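Local coordinates for Cfl (Pectobacterium brasiliense, PDB 7A9J), which probably uses ATP to activate coronafacic acid and related carboxylic acids as acyl adenylates for joining to amines in amide bonds, at residues Ala448-Ser453 with Ala469-Gln474; Asn266-Leu271 with Lys291-Asn296; Glu500-Lys505 with Ser529-Val534; Leu418-Arg423 with Tyr436-Glu441; Gly376-Arg381 with Asp408-Glu413. The protein carries 1 engineered substitution. One frame throughout, in Å; residues are numbered along the deposited sequence.

Contact 1. Residues Ala448-Ser453 with Ala469-Gln474; sequences ADIAAS and ALIQPQ
Ala451 and Ala452 both face Gln472, forming a classic beta bulge at the open end of the antiparallel hairpin 450-460/464-473 in the small C-terminal domain. Gln472 O takes both amides: Ala451 N at 2.6 Å arrives almost along the carbonyl axis with a bent N-H (140°), while Ala452 N, at 3.2 Å, lies in the carbonyl plane on a lone pair. The return bond, Gln472 N to Ala452 O at 2.8 Å, is straighter. Past the bulge, Gln474 N donates to Asp449 O at 2.7 Å from well above the carbonyl plane, a bond that ties the incoming loop to the strand end. Asp449 O also meets Pro473 CA, whose ring nitrogen has no hydrogen to give.

The Gln472 side chain runs extended over the methyls of Ala451 and Ala452, and its OE1 is satisfied by Ile507 N. On the other face Ile450 CG1 rests on Ile471 CG2, next to Leu444 of helix 437-445 and Ile484 of helix 481-491. Ser453 swings OG away from its own backbone N (chi1 170°), which brings the hydroxyl back to the partner strand, where it donates to Leu470 O at 3.0 Å.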
# COMPACT_ATOMS: atom_id res chain seq x y z
N ALA A 448 -8.69 29.19 -8.37
CA ALA A 448 -7.72 29.76 -7.44
C ALA A 448 -8.34 30.03 -6.07
O ALA A 448 -7.65 29.92 -5.05
CB ALA A 448 -7.13 31.04 -8.02
N ASP A 449 -9.62 30.38 -6.03
CA ASP A 449 -10.28 30.70 -4.77
C ASP A 449 -10.81 29.47 -4.03
O ASP A 449 -11.32 29.63 -2.91
CB ASP A 449 -11.43 31.68 -5.03
CG ASP A 449 -10.94 32.98 -5.67
OD1 ASP A 449 -9.86 33.47 -5.27
OD2 ASP A 449 -11.64 33.50 -6.57
N ILE A 450 -10.70 28.27 -4.59
CA ILE A 450 -11.25 27.06 -3.97
C ILE A 450 -10.11 26.22 -3.43
O ILE A 450 -9.31 25.69 -4.21
CB ILE A 450 -12.11 26.25 -4.94
CG1 ILE A 450 -13.35 27.06 -5.35
CG2 ILE A 450 -12.52 24.94 -4.30
CD1 ILE A 450 -14.25 26.35 -6.30
N ALA A 451 -10.04 26.08 -2.11
CA ALA A 451 -9.00 25.26 -1.51
C ALA A 451 -9.33 23.78 -1.59
O ALA A 451 -8.45 22.95 -1.81
CB ALA A 451 -8.80 25.66 -0.05
N ALA A 452 -10.59 23.42 -1.37
CA ALA A 452 -10.96 22.02 -1.32
C ALA A 452 -12.45 21.96 -1.57
O ALA A 452 -13.17 22.96 -1.48
CB ALA A 452 -10.61 21.38 0.02
N SER A 453 -12.92 20.77 -1.88
CA SER A 453 -14.32 20.62 -2.23
C SER A 453 -14.68 19.15 -2.12
O SER A 453 -13.84 18.28 -2.35
CB SER A 453 -14.58 21.14 -3.64
OG SER A 453 -15.89 20.78 -4.02
N ALA A 469 -22.45 20.82 -3.57
CA ALA A 469 -20.99 20.96 -3.50
C ALA A 469 -20.62 21.61 -2.17
O ALA A 469 -21.06 22.73 -1.88
CB ALA A 469 -20.46 21.81 -4.66
N LEU A 470 -19.79 20.92 -1.40
CA LEU A 470 -19.13 21.55 -0.27
C LEU A 470 -17.87 22.25 -0.76
O LEU A 470 -17.02 21.62 -1.40
CB LEU A 470 -18.84 20.48 0.79
CG LEU A 470 -18.61 20.77 2.26
CD1 LEU A 470 -19.64 21.76 2.75
CD2 LEU A 470 -18.77 19.44 3.01
N ILE A 471 -17.77 23.55 -0.52
CA ILE A 471 -16.70 24.39 -1.06
C ILE A 471 -15.90 24.97 0.10
O ILE A 471 -16.45 25.67 0.95
CB ILE A 471 -17.25 25.55 -1.91
CG1 ILE A 471 -18.13 25.04 -3.06
CG2 ILE A 471 -16.10 26.45 -2.42
CD1 ILE A 471 -17.37 24.32 -4.12
N GLN A 472 -14.58 24.73 0.10
CA GLN A 472 -13.71 25.32 1.12
C GLN A 472 -12.90 26.42 0.48
O GLN A 472 -11.99 26.13 -0.33
CB GLN A 472 -12.79 24.27 1.75
CG GLN A 472 -11.76 24.85 2.72
CD GLN A 472 -10.90 23.76 3.34
OE1 GLN A 472 -11.40 22.78 3.90
NE2 GLN A 472 -9.58 23.93 3.23
N PRO A 473 -13.19 27.69 0.77
CA PRO A 473 -12.47 28.79 0.11
C PRO A 473 -10.99 28.78 0.47
O PRO A 473 -10.59 28.43 1.58
CB PRO A 473 -13.17 30.04 0.65
CG PRO A 473 -14.54 29.56 1.00
CD PRO A 473 -14.31 28.19 1.58
N GLN A 474 -10.18 29.17 -0.52
CA GLN A 474 -8.73 29.22 -0.42
C GLN A 474 -8.30 30.42 0.42
O GLN A 474 -9.11 31.30 0.76
CB GLN A 474 -8.11 29.30 -1.82
CG GLN A 474 -6.59 29.00 -1.94
CD GLN A 474 -6.17 27.71 -1.25
OE1 GLN A 474 -6.12 27.63 -0.01
NE2 GLN A 474 -5.85 26.68 -2.04

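Contact 2. Residues Asn266-Leu271 with Lys291-Asn296; sequences NITETL and KNEENN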
# COMPACT_ATOMS: atom_id res chain seq x y z
N ASN A 266 9.31 11.53 12.61
CA ASN A 266 10.17 12.67 12.31
C ASN A 266 10.59 12.63 10.84
O ASN A 266 11.76 12.86 10.51
CB ASN A 266 11.37 12.65 13.26
CG ASN A 266 10.95 12.93 14.69
OD1 ASN A 266 10.92 12.03 15.54
ND2 ASN A 266 10.61 14.19 14.97
N ILE A 267 9.61 12.41 9.94
CA ILE A 267 9.93 11.98 8.58
C ILE A 267 10.71 13.06 7.83
O ILE A 267 11.59 12.74 7.03
CB ILE A 267 8.65 11.57 7.81
CG1 ILE A 267 9.00 11.09 6.38
CG2 ILE A 267 7.63 12.70 7.79
CD1 ILE A 267 9.81 9.80 6.40
N THR A 268 10.36 14.34 8.02
CA THR A 268 11.07 15.39 7.29
C THR A 268 12.56 15.38 7.62
O THR A 268 13.41 15.40 6.72
CB THR A 268 10.46 16.76 7.59
OG1 THR A 268 9.09 16.75 7.17
CG2 THR A 268 11.20 17.84 6.82
N GLU A 269 12.89 15.35 8.91
CA GLU A 269 14.30 15.31 9.30
C GLU A 269 14.95 14.00 8.88
O GLU A 269 16.12 13.99 8.46
CB GLU A 269 14.45 15.56 10.79
CG GLU A 269 14.36 17.05 11.17
CD GLU A 269 15.50 17.91 10.57
OE1 GLU A 269 16.56 17.36 10.18
OE2 GLU A 269 15.34 19.15 10.50
N THR A 270 14.24 12.88 9.01
CA THR A 270 14.77 11.61 8.56
C THR A 270 15.10 11.63 7.07
O THR A 270 16.13 11.08 6.65
CB THR A 270 13.75 10.51 8.88
OG1 THR A 270 13.62 10.46 10.32
CG2 THR A 270 14.20 9.15 8.30
N LEU A 271 14.23 12.24 6.26
CA LEU A 271 14.45 12.25 4.82
C LEU A 271 15.62 13.16 4.45
O LEU A 271 16.37 12.85 3.51
CB LEU A 271 13.18 12.68 4.08
CG LEU A 271 12.06 11.64 3.99
CD1 LEU A 271 10.87 12.19 3.24
CD2 LEU A 271 12.64 10.37 3.25
N LYS A 291 2.46 18.69 4.62
CA LYS A 291 2.04 19.57 5.69
C LYS A 291 3.22 20.00 6.56
O LYS A 291 3.25 21.13 7.06
CB LYS A 291 0.97 18.90 6.54
CG LYS A 291 0.37 19.87 7.57
CD LYS A 291 -0.79 19.28 8.36
CE LYS A 291 -2.13 19.62 7.72
NZ LYS A 291 -3.21 19.51 8.74
N ASN A 292 4.21 19.12 6.74
CA ASN A 292 5.37 19.47 7.56
C ASN A 292 6.15 20.65 6.97
O ASN A 292 6.75 21.42 7.72
CB ASN A 292 6.28 18.26 7.71
CG ASN A 292 5.63 17.16 8.51
OD1 ASN A 292 4.58 17.36 9.14
ND2 ASN A 292 6.26 15.99 8.52
N GLU A 293 6.12 20.81 5.65
CA GLU A 293 6.86 21.89 5.00
C GLU A 293 6.29 23.27 5.30
O GLU A 293 7.03 24.25 5.20
CB GLU A 293 6.89 21.70 3.48
CG GLU A 293 7.72 20.54 3.06
CD GLU A 293 9.20 20.73 3.37
OE1 GLU A 293 9.86 21.60 2.75
OE2 GLU A 293 9.69 20.00 4.23
N GLU A 294 4.99 23.36 5.61
CA GLU A 294 4.39 24.64 5.91
C GLU A 294 5.15 25.33 7.04
O GLU A 294 5.34 26.55 7.02
CB GLU A 294 2.91 24.45 6.25
CG GLU A 294 2.60 24.30 7.74
CD GLU A 294 1.30 23.57 8.03
OE1 GLU A 294 1.28 22.76 8.98
OE2 GLU A 294 0.29 23.82 7.31
N ASN A 295 5.64 24.55 8.01
CA ASN A 295 6.60 25.03 9.00
C ASN A 295 8.00 24.82 8.45
O ASN A 295 8.31 25.26 7.34
CB ASN A 295 6.41 24.29 10.32
CG ASN A 295 4.99 23.78 10.49
OD1 ASN A 295 4.09 24.55 10.84
ND2 ASN A 295 4.79 22.48 10.24
N ASN A 296 8.85 24.15 9.22
CA ASN A 296 10.22 23.88 8.81
C ASN A 296 10.92 25.15 8.34
O ASN A 296 10.42 26.26 8.57
CB ASN A 296 10.25 22.83 7.70
CG ASN A 296 10.61 21.46 8.23
OD1 ASN A 296 11.78 21.07 8.20
ND2 ASN A 296 9.62 20.73 8.73
O HOH W 1 8.28 17.73 4.72
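Thr268, in the first turn of helix 267-274, faces Asn292 near the end of helix 283-294 with their CA atoms 7.0 Å apart, close enough for two short side chains to bridge the gap. Asn292 ND2 donates to Thr268 OG1 at 3.2 Å, with the hydroxyl nearly in the amide plane and an N-H angle of 150°. The two side chains lie alongside, running oppositely, and Asn292 CB also comes close to that oxygen. ND2 in addition touches Ile267 CG2 at 3.6 Å, the isoleucine lying across it.

Thr268 OG1 is both acceptor and donor: it passes its own proton to a water 2.8 Å away, and the water donates onward to Glu293 OE2 at 2.7 Å. The other carboxylate oxygen, Glu293 OE1, takes the amide of Leu300, which fixes the acid at the far end of the relay. With chi1 at -61°, Thr268 turns CG2 anti to its backbone N; this methyl lies 3.7 Å from Glu293 OE2 and near the poorly ordered Asn296 amide. Ile267 and Leu271 also pack on Ile289 of helix 283-294. This is polar, water-bridged helix packing within the helix-strand-helix run 267-274, 278-281, 283-294 of the large N-terminal domain of an adenylating enzyme.

Contact 3. Residues Glu500-Lys505 with Ser529-Val534; sequences EYIFIK and SQAEKV
Ile502 pairs with Val534 and Phe503 with Lys533 in a short antiparallel ladder, and a classic beta bulge follows, since Glu532 and Lys533 both face Phe503. Phe503 N donates to Lys533 O at 2.9 Å along a nearly straight path; the bond from Glu532 N back to Phe503 O is short but bent to 129° and therefore weak. Lys505 N, just beyond, is buried without a partner.

Ala531 CB touches both Phe503 O and Ile502 CG2, the latter only 3.5 Å away, tighter than usual for two carbons. On the same face Val534 CG1 lies 3.9 Å from Glu500 CG, whose carboxylate is held by Arg466, Tyr524 and Thr536. Phe503 sits on the other face: chi1 of -65° places its ring beside the backbone N, and CD1 turns an in-plane edge to Lys533 O at 3.6 Å. At the margin Lys505 lies across Glu532, its NZ 3.6 Å from Glu532 CG but 4.6 Å from Glu532 OE1.

In the four-stranded mixed sheet of the C-terminal domain, strand 500-503 runs between 464-473 and the edge strand 533-536; helix 481-491 packs on Tyr501 and Phe503, and helix 524-530 on Ile502.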
# COMPACT_ATOMS: atom_id res chain seq x y z
N GLU A 500 -26.34 23.47 -5.63
CA GLU A 500 -26.22 24.20 -4.39
C GLU A 500 -24.78 24.16 -3.92
O GLU A 500 -24.08 23.17 -4.12
CB GLU A 500 -27.12 23.58 -3.35
CG GLU A 500 -27.13 24.23 -2.02
CD GLU A 500 -28.23 23.62 -1.18
OE1 GLU A 500 -29.41 23.72 -1.59
OE2 GLU A 500 -27.92 22.98 -0.16
N TYR A 501 -24.35 25.24 -3.28
CA TYR A 501 -22.99 25.41 -2.77
C TYR A 501 -23.07 25.63 -1.27
O TYR A 501 -23.84 26.48 -0.80
CB TYR A 501 -22.32 26.61 -3.49
CG TYR A 501 -22.16 26.35 -4.96
CD1 TYR A 501 -21.26 25.40 -5.39
CD2 TYR A 501 -22.91 27.03 -5.91
CE1 TYR A 501 -21.08 25.13 -6.72
CE2 TYR A 501 -22.72 26.77 -7.28
CZ TYR A 501 -21.80 25.79 -7.66
OH TYR A 501 -21.57 25.45 -8.97
N ILE A 502 -22.30 24.86 -0.51
CA ILE A 502 -22.18 25.04 0.93
C ILE A 502 -20.75 25.48 1.21
O ILE A 502 -19.81 24.70 1.04
CB ILE A 502 -22.54 23.76 1.70
CG1 ILE A 502 -23.99 23.35 1.40
CG2 ILE A 502 -22.40 23.98 3.22
CD1 ILE A 502 -24.44 22.06 2.07
N PHE A 503 -20.57 26.73 1.61
CA PHE A 503 -19.25 27.25 1.91
C PHE A 503 -18.93 26.94 3.36
O PHE A 503 -19.68 27.34 4.26
CB PHE A 503 -19.14 28.75 1.65
CG PHE A 503 -19.31 29.13 0.21
CD1 PHE A 503 -20.58 29.23 -0.34
CD2 PHE A 503 -18.21 29.36 -0.59
CE1 PHE A 503 -20.75 29.57 -1.68
CE2 PHE A 503 -18.37 29.71 -1.92
CZ PHE A 503 -19.64 29.81 -2.46
N ILE A 504 -17.82 26.26 3.60
CA ILE A 504 -17.35 25.94 4.93
C ILE A 504 -15.82 26.00 4.89
O ILE A 504 -15.21 25.51 3.94
CB ILE A 504 -17.87 24.56 5.40
CG1 ILE A 504 -17.67 24.38 6.90
CG2 ILE A 504 -17.22 23.43 4.64
CD1 ILE A 504 -18.29 23.11 7.43
N LYS A 505 -15.20 26.65 5.87
CA LYS A 505 -13.76 26.83 5.72
C LYS A 505 -12.95 25.70 6.32
O LYS A 505 -11.72 25.75 6.29
CB LYS A 505 -13.33 28.20 6.26
CG LYS A 505 -13.76 29.30 5.30
CD LYS A 505 -13.14 30.66 5.56
CE LYS A 505 -13.68 31.64 4.53
NZ LYS A 505 -15.14 31.40 4.28
N SER A 529 -26.37 24.07 8.35
CA SER A 529 -26.52 24.93 9.52
C SER A 529 -25.19 25.42 10.02
O SER A 529 -25.13 26.43 10.74
CB SER A 529 -27.27 24.20 10.65
OG SER A 529 -26.45 23.19 11.20
N GLN A 530 -24.09 24.75 9.66
CA GLN A 530 -22.79 25.18 10.12
C GLN A 530 -22.05 25.99 9.07
O GLN A 530 -20.93 26.44 9.34
CB GLN A 530 -21.97 23.97 10.55
CG GLN A 530 -22.64 23.18 11.67
CD GLN A 530 -22.93 24.05 12.89
OE1 GLN A 530 -22.01 24.53 13.53
NE2 GLN A 530 -24.22 24.27 13.19
N ALA A 531 -22.67 26.22 7.92
CA ALA A 531 -21.95 26.77 6.77
C ALA A 531 -21.65 28.26 6.96
O ALA A 531 -22.38 28.99 7.63
CB ALA A 531 -22.78 26.59 5.51
N GLU A 532 -20.54 28.70 6.34
CA GLU A 532 -20.32 30.13 6.18
C GLU A 532 -21.47 30.75 5.39
O GLU A 532 -22.01 31.78 5.78
CB GLU A 532 -18.98 30.39 5.49
CG GLU A 532 -17.77 29.77 6.19
CD GLU A 532 -17.63 30.23 7.63
OE1 GLU A 532 -18.00 31.39 7.93
OE2 GLU A 532 -17.15 29.44 8.46
N LYS A 533 -21.87 30.10 4.30
CA LYS A 533 -23.02 30.54 3.53
C LYS A 533 -23.50 29.38 2.67
O LYS A 533 -22.76 28.45 2.37
CB LYS A 533 -22.69 31.75 2.63
CG LYS A 533 -23.94 32.41 2.01
CD LYS A 533 -23.61 33.64 1.15
CE LYS A 533 -24.87 34.44 0.79
NZ LYS A 533 -24.60 35.57 -0.14
N VAL A 534 -24.77 29.44 2.30
CA VAL A 534 -25.34 28.47 1.38
C VAL A 534 -25.95 29.24 0.22
O VAL A 534 -26.56 30.29 0.42
CB VAL A 534 -26.39 27.58 2.05
CG1 VAL A 534 -26.89 26.55 1.07
CG2 VAL A 534 -25.77 26.89 3.27

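Contact 4. Residues Leu418-Arg423 with Tyr436-Glu441; sequences LIFLGR and YPIEIE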
# COMPACT_ATOMS: atom_id res chain seq x y z
N LEU A 418 -6.23 4.78 -17.75
CA LEU A 418 -7.55 4.56 -17.13
C LEU A 418 -7.92 5.84 -16.41
O LEU A 418 -7.39 6.18 -15.36
CB LEU A 418 -7.49 3.37 -16.19
CG LEU A 418 -7.22 2.13 -17.06
CD1 LEU A 418 -6.89 1.01 -16.10
CD2 LEU A 418 -8.52 1.75 -17.88
N ILE A 419 -8.82 6.59 -17.01
CA ILE A 419 -9.44 7.71 -16.32
C ILE A 419 -10.29 7.20 -15.17
O ILE A 419 -11.08 6.25 -15.31
CB ILE A 419 -10.28 8.51 -17.33
CG1 ILE A 419 -9.42 9.13 -18.40
CG2 ILE A 419 -11.08 9.53 -16.60
CD1 ILE A 419 -8.12 9.84 -17.98
N PHE A 420 -10.20 7.86 -14.04
CA PHE A 420 -10.85 7.37 -12.83
C PHE A 420 -12.12 8.16 -12.58
O PHE A 420 -12.09 9.39 -12.50
CB PHE A 420 -9.89 7.46 -11.63
CG PHE A 420 -10.44 6.83 -10.39
CD1 PHE A 420 -10.37 5.45 -10.24
CD2 PHE A 420 -10.89 7.60 -9.35
CE1 PHE A 420 -10.84 4.86 -9.08
CE2 PHE A 420 -11.35 7.01 -8.17
CZ PHE A 420 -11.35 5.65 -8.07
N LEU A 421 -13.23 7.45 -12.51
CA LEU A 421 -14.53 8.09 -12.37
C LEU A 421 -15.09 7.89 -10.98
O LEU A 421 -16.28 8.23 -10.72
CB LEU A 421 -15.51 7.58 -13.44
CG LEU A 421 -14.93 7.82 -14.82
CD1 LEU A 421 -15.84 7.26 -15.87
CD2 LEU A 421 -14.82 9.32 -15.00
N GLY A 422 -14.30 7.32 -10.08
CA GLY A 422 -14.74 7.20 -8.70
C GLY A 422 -15.31 5.82 -8.40
O GLY A 422 -15.31 4.89 -9.21
N ARG A 423 -15.72 5.68 -7.15
CA ARG A 423 -16.40 4.46 -6.73
C ARG A 423 -17.76 4.35 -7.41
O ARG A 423 -18.51 5.33 -7.53
CB ARG A 423 -16.62 4.45 -5.22
CG ARG A 423 -15.35 4.52 -4.44
CD ARG A 423 -14.64 3.22 -4.51
NE ARG A 423 -15.43 2.10 -3.98
CZ ARG A 423 -15.11 0.81 -4.14
NH1 ARG A 423 -14.02 0.45 -4.85
NH2 ARG A 423 -15.92 -0.11 -3.61
N TYR A 436 -20.26 11.91 -11.78
CA TYR A 436 -19.21 11.38 -10.93
C TYR A 436 -18.66 12.49 -10.06
O TYR A 436 -17.92 13.35 -10.58
CB TYR A 436 -18.10 10.80 -11.82
CG TYR A 436 -18.63 9.83 -12.83
CD1 TYR A 436 -19.23 8.65 -12.43
CD2 TYR A 436 -18.61 10.14 -14.20
CE1 TYR A 436 -19.79 7.77 -13.38
CE2 TYR A 436 -19.13 9.29 -15.14
CZ TYR A 436 -19.72 8.10 -14.72
OH TYR A 436 -20.19 7.27 -15.68
N PRO A 437 -18.87 12.44 -8.74
CA PRO A 437 -18.34 13.49 -7.86
C PRO A 437 -16.86 13.75 -8.02
O PRO A 437 -16.45 14.91 -8.04
CB PRO A 437 -18.68 12.94 -6.46
CG PRO A 437 -19.87 12.10 -6.71
CD PRO A 437 -19.64 11.44 -8.00
N ILE A 438 -16.02 12.70 -8.13
CA ILE A 438 -14.59 12.94 -8.21
C ILE A 438 -14.26 13.81 -9.42
O ILE A 438 -13.34 14.66 -9.35
CB ILE A 438 -13.83 11.60 -8.21
CG1 ILE A 438 -12.36 11.88 -7.94
CG2 ILE A 438 -13.88 10.87 -9.54
CD1 ILE A 438 -11.55 10.63 -7.79
N GLU A 439 -15.01 13.68 -10.52
CA GLU A 439 -14.74 14.51 -11.68
C GLU A 439 -15.14 15.97 -11.42
O GLU A 439 -14.41 16.90 -11.82
CB GLU A 439 -15.51 13.94 -12.89
CG GLU A 439 -15.42 14.74 -14.19
CD GLU A 439 -16.64 14.54 -15.12
OE1 GLU A 439 -17.21 13.43 -15.19
OE2 GLU A 439 -17.04 15.52 -15.79
N ILE A 440 -16.27 16.20 -10.74
CA ILE A 440 -16.67 17.57 -10.45
C ILE A 440 -15.71 18.22 -9.47
O ILE A 440 -15.35 19.39 -9.63
CB ILE A 440 -18.11 17.61 -9.90
CG1 ILE A 440 -19.08 16.99 -10.89
CG2 ILE A 440 -18.49 19.07 -9.58
CD1 ILE A 440 -20.46 16.81 -10.31
N GLU A 441 -15.33 17.48 -8.42
CA GLU A 441 -14.35 17.97 -7.44
C GLU A 441 -13.06 18.38 -8.12
O GLU A 441 -12.48 19.42 -7.79
CB GLU A 441 -14.07 16.89 -6.38
CG GLU A 441 -15.24 16.61 -5.43
CD GLU A 441 -15.19 15.22 -4.80
OE1 GLU A 441 -14.10 14.55 -4.80
OE2 GLU A 441 -16.21 14.81 -4.24
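At the domain junction Leu421 meets Tyr436: strand 418-423 ends in Gly422-Arg423, which begins the hinge-region (A8) motif, and helix 437-445 is the first helix after it. Leu421 CB stands over the centre of the Tyr436 ring, 4.0 Å from the centroid and 12° off the normal, a CH-pi contact. Further out along the same side chain, CD1 reaches Tyr436 CE2 at 3.9 Å. The tyrosine backs this up with CB, 3.3 Å from Leu421 O, and its hydroxyl is held at the far end by Asn375.

Ile438, in the first turn of the helix, reaches the strand with two branches. CG2 presses on the Leu421-Gly422 peptide, 3.5 Å from Leu421 C. CG1 leaves anti to the backbone N (chi1 -166°), and this carries CD1 to the edge of the Phe420 ring, in its plane and 3.5 Å from CD2. Gly422, at phi 98°, has only backbone here, so the isoleucine methyl can lie close to its N at 3.6 Å.

No hydrogen bond crosses between the segments. In this conformation the apolar seam joins the strand before the hinge to the first helix after it, at the domain junction of an ANL-type adenylating enzyme.

Contact 5. Residues Gly376-Arg381 with Asp408-Glu413; sequences GELLIR and DLVRQE
Gly376 and Val410 form a buried antiparallel pair where strand 376-381 meets strand 408-412 at 94° between their short axes, the Asp408 side chain about 11 Å from the bound ligand. Two bonds join them, Gly376 N to Val410 O at 3.0 Å and Val410 N to Gly376 O at 2.9 Å. One rung further, Leu378 N donates almost straight (173°) to Asp408 O at 2.8 Å. Between these bonds Glu377 faces Leu409 in a non-hydrogen-bonded pair, each CA leaning on a carbonyl across the ladder; Leu409 CA is 3.4 Å from Gly376 O. Beyond this the strands part.

Thr406, Gly407 and Asp408 spell the TGD signature of adenylating enzymes, so the ladder begins right at that motif. The Asp408 carboxylate is held by Tyr334, a residue of the pocket of the bound oxo-indene carboxylic acid, and by a salt bridge to Arg423; Glu377 OE2 accepts from Gly407 N.

On one face Leu378 extends CG anti to its backbone N (chi1 172°) and crosses Val410 obliquely, CB meeting CG2 at 3.8 Å and CD2 meeting CG1 at 4.1 Å. On the other, Leu409 CD2 lies against the Gly376-Glu377 peptide, 3.6 Å from Glu377 N.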
# COMPACT_ATOMS: atom_id res chain seq x y z
N GLY A 376 -17.37 2.35 -17.18
CA GLY A 376 -17.96 1.21 -16.50
C GLY A 376 -17.06 0.70 -15.40
O GLY A 376 -15.96 1.21 -15.19
N GLU A 377 -17.54 -0.32 -14.70
CA GLU A 377 -16.72 -0.92 -13.64
C GLU A 377 -15.46 -1.59 -14.18
O GLU A 377 -15.50 -2.37 -15.13
CB GLU A 377 -17.55 -1.94 -12.84
CG GLU A 377 -16.72 -2.47 -11.67
CD GLU A 377 -17.48 -3.40 -10.72
OE1 GLU A 377 -18.60 -3.85 -11.08
OE2 GLU A 377 -16.93 -3.66 -9.63
N LEU A 378 -14.33 -1.30 -13.53
CA LEU A 378 -13.04 -1.90 -13.84
C LEU A 378 -12.98 -3.30 -13.25
O LEU A 378 -13.14 -3.48 -12.03
CB LEU A 378 -11.91 -1.06 -13.28
CG LEU A 378 -10.53 -1.64 -13.37
CD1 LEU A 378 -10.21 -1.87 -14.83
CD2 LEU A 378 -9.58 -0.63 -12.69
N LEU A 379 -12.77 -4.29 -14.13
CA LEU A 379 -12.50 -5.67 -13.78
C LEU A 379 -11.06 -6.02 -14.15
O LEU A 379 -10.56 -5.59 -15.19
CB LEU A 379 -13.46 -6.61 -14.52
CG LEU A 379 -14.95 -6.26 -14.55
CD1 LEU A 379 -15.77 -7.36 -15.20
CD2 LEU A 379 -15.38 -6.03 -13.15
N ILE A 380 -10.39 -6.82 -13.33
CA ILE A 380 -8.95 -7.03 -13.52
C ILE A 380 -8.63 -8.51 -13.38
O ILE A 380 -9.12 -9.18 -12.47
CB ILE A 380 -8.08 -6.22 -12.54
CG1 ILE A 380 -8.37 -4.72 -12.69
CG2 ILE A 380 -6.54 -6.51 -12.79
CD1 ILE A 380 -7.84 -3.93 -11.52
N ARG A 381 -7.79 -9.02 -14.29
CA ARG A 381 -7.14 -10.29 -14.09
C ARG A 381 -5.62 -10.08 -14.07
O ARG A 381 -5.06 -9.40 -14.94
CB ARG A 381 -7.56 -11.28 -15.19
CG ARG A 381 -7.18 -12.71 -14.91
CD ARG A 381 -8.19 -13.62 -15.67
NE ARG A 381 -8.14 -13.38 -17.11
CZ ARG A 381 -9.01 -13.86 -17.99
NH1 ARG A 381 -10.01 -14.62 -17.58
NH2 ARG A 381 -8.87 -13.58 -19.29
N ASP A 408 -14.66 0.15 -8.79
CA ASP A 408 -14.23 1.45 -9.32
C ASP A 408 -14.68 1.60 -10.77
O ASP A 408 -14.63 0.65 -11.54
CB ASP A 408 -12.72 1.60 -9.25
CG ASP A 408 -12.20 1.68 -7.80
OD1 ASP A 408 -11.08 1.21 -7.56
OD2 ASP A 408 -13.00 2.14 -6.92
N LEU A 409 -15.15 2.79 -11.10
CA LEU A 409 -15.57 3.15 -12.45
C LEU A 409 -14.40 3.78 -13.21
O LEU A 409 -13.67 4.59 -12.65
CB LEU A 409 -16.67 4.15 -12.38
CG LEU A 409 -17.94 3.63 -11.69
CD1 LEU A 409 -19.03 4.70 -11.74
CD2 LEU A 409 -18.41 2.42 -12.47
N VAL A 410 -14.25 3.43 -14.47
CA VAL A 410 -13.15 3.96 -15.28
C VAL A 410 -13.63 4.17 -16.71
O VAL A 410 -14.70 3.71 -17.13
CB VAL A 410 -11.90 3.06 -15.31
CG1 VAL A 410 -11.25 2.92 -13.91
CG2 VAL A 410 -12.26 1.70 -15.93
N ARG A 411 -12.78 4.86 -17.47
CA ARG A 411 -12.90 4.96 -18.91
C ARG A 411 -11.50 4.82 -19.44
O ARG A 411 -10.57 5.36 -18.84
CB ARG A 411 -13.48 6.32 -19.35
CG ARG A 411 -13.43 6.50 -20.83
CD ARG A 411 -14.07 7.82 -21.23
NE ARG A 411 -13.36 8.99 -20.68
CZ ARG A 411 -13.89 9.79 -19.75
NH1 ARG A 411 -15.09 9.53 -19.24
NH2 ARG A 411 -13.23 10.86 -19.35
N GLN A 412 -11.31 4.07 -20.51
CA GLN A 412 -9.96 3.84 -20.99
C GLN A 412 -9.73 4.76 -22.18
O GLN A 412 -10.54 4.80 -23.09
CB GLN A 412 -9.77 2.38 -21.37
CG GLN A 412 -8.35 1.99 -21.76
CD GLN A 412 -8.44 0.65 -22.43
OE1 GLN A 412 -8.07 -0.35 -21.85
NE2 GLN A 412 -9.03 0.61 -23.62
N GLU A 413 -8.65 5.53 -22.14
CA GLU A 413 -8.36 6.45 -23.24
C GLU A 413 -7.64 5.69 -24.36
O GLU A 413 -7.20 4.54 -24.20
CB GLU A 413 -7.46 7.61 -22.75
CG GLU A 413 -8.09 8.45 -21.60
CD GLU A 413 -8.60 9.78 -22.08
OE1 GLU A 413 -8.02 10.80 -21.65
OE2 GLU A 413 -9.56 9.82 -22.90

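Overall arrangement
Along the chain the order is contacts 2, 5, 4, 1, 3. Contact 2 lies apart in the N-terminal domain, its centre at least 25 Å from those of all the others. Contacts 5 and 4, centres 12 Å apart, are joined because strand 408-412 of contact 5 neighbours strand 418-423 of contact 4, probably hydrogen-bonded through Gly422 O to Leu409 N and Ile419 N to Arg411 O. Helix 437-445 of contact 4 is followed in the chain by strand 450-460 of contact 1. Contacts 1 and 3, centres 11 Å apart, lie in one four-stranded sheet, joined through strands 464-473 and 500-503. Contacts 5, 4, 1 and 3 thus run from the ligand-pocket side, through the hinge region, into the C-terminal domain.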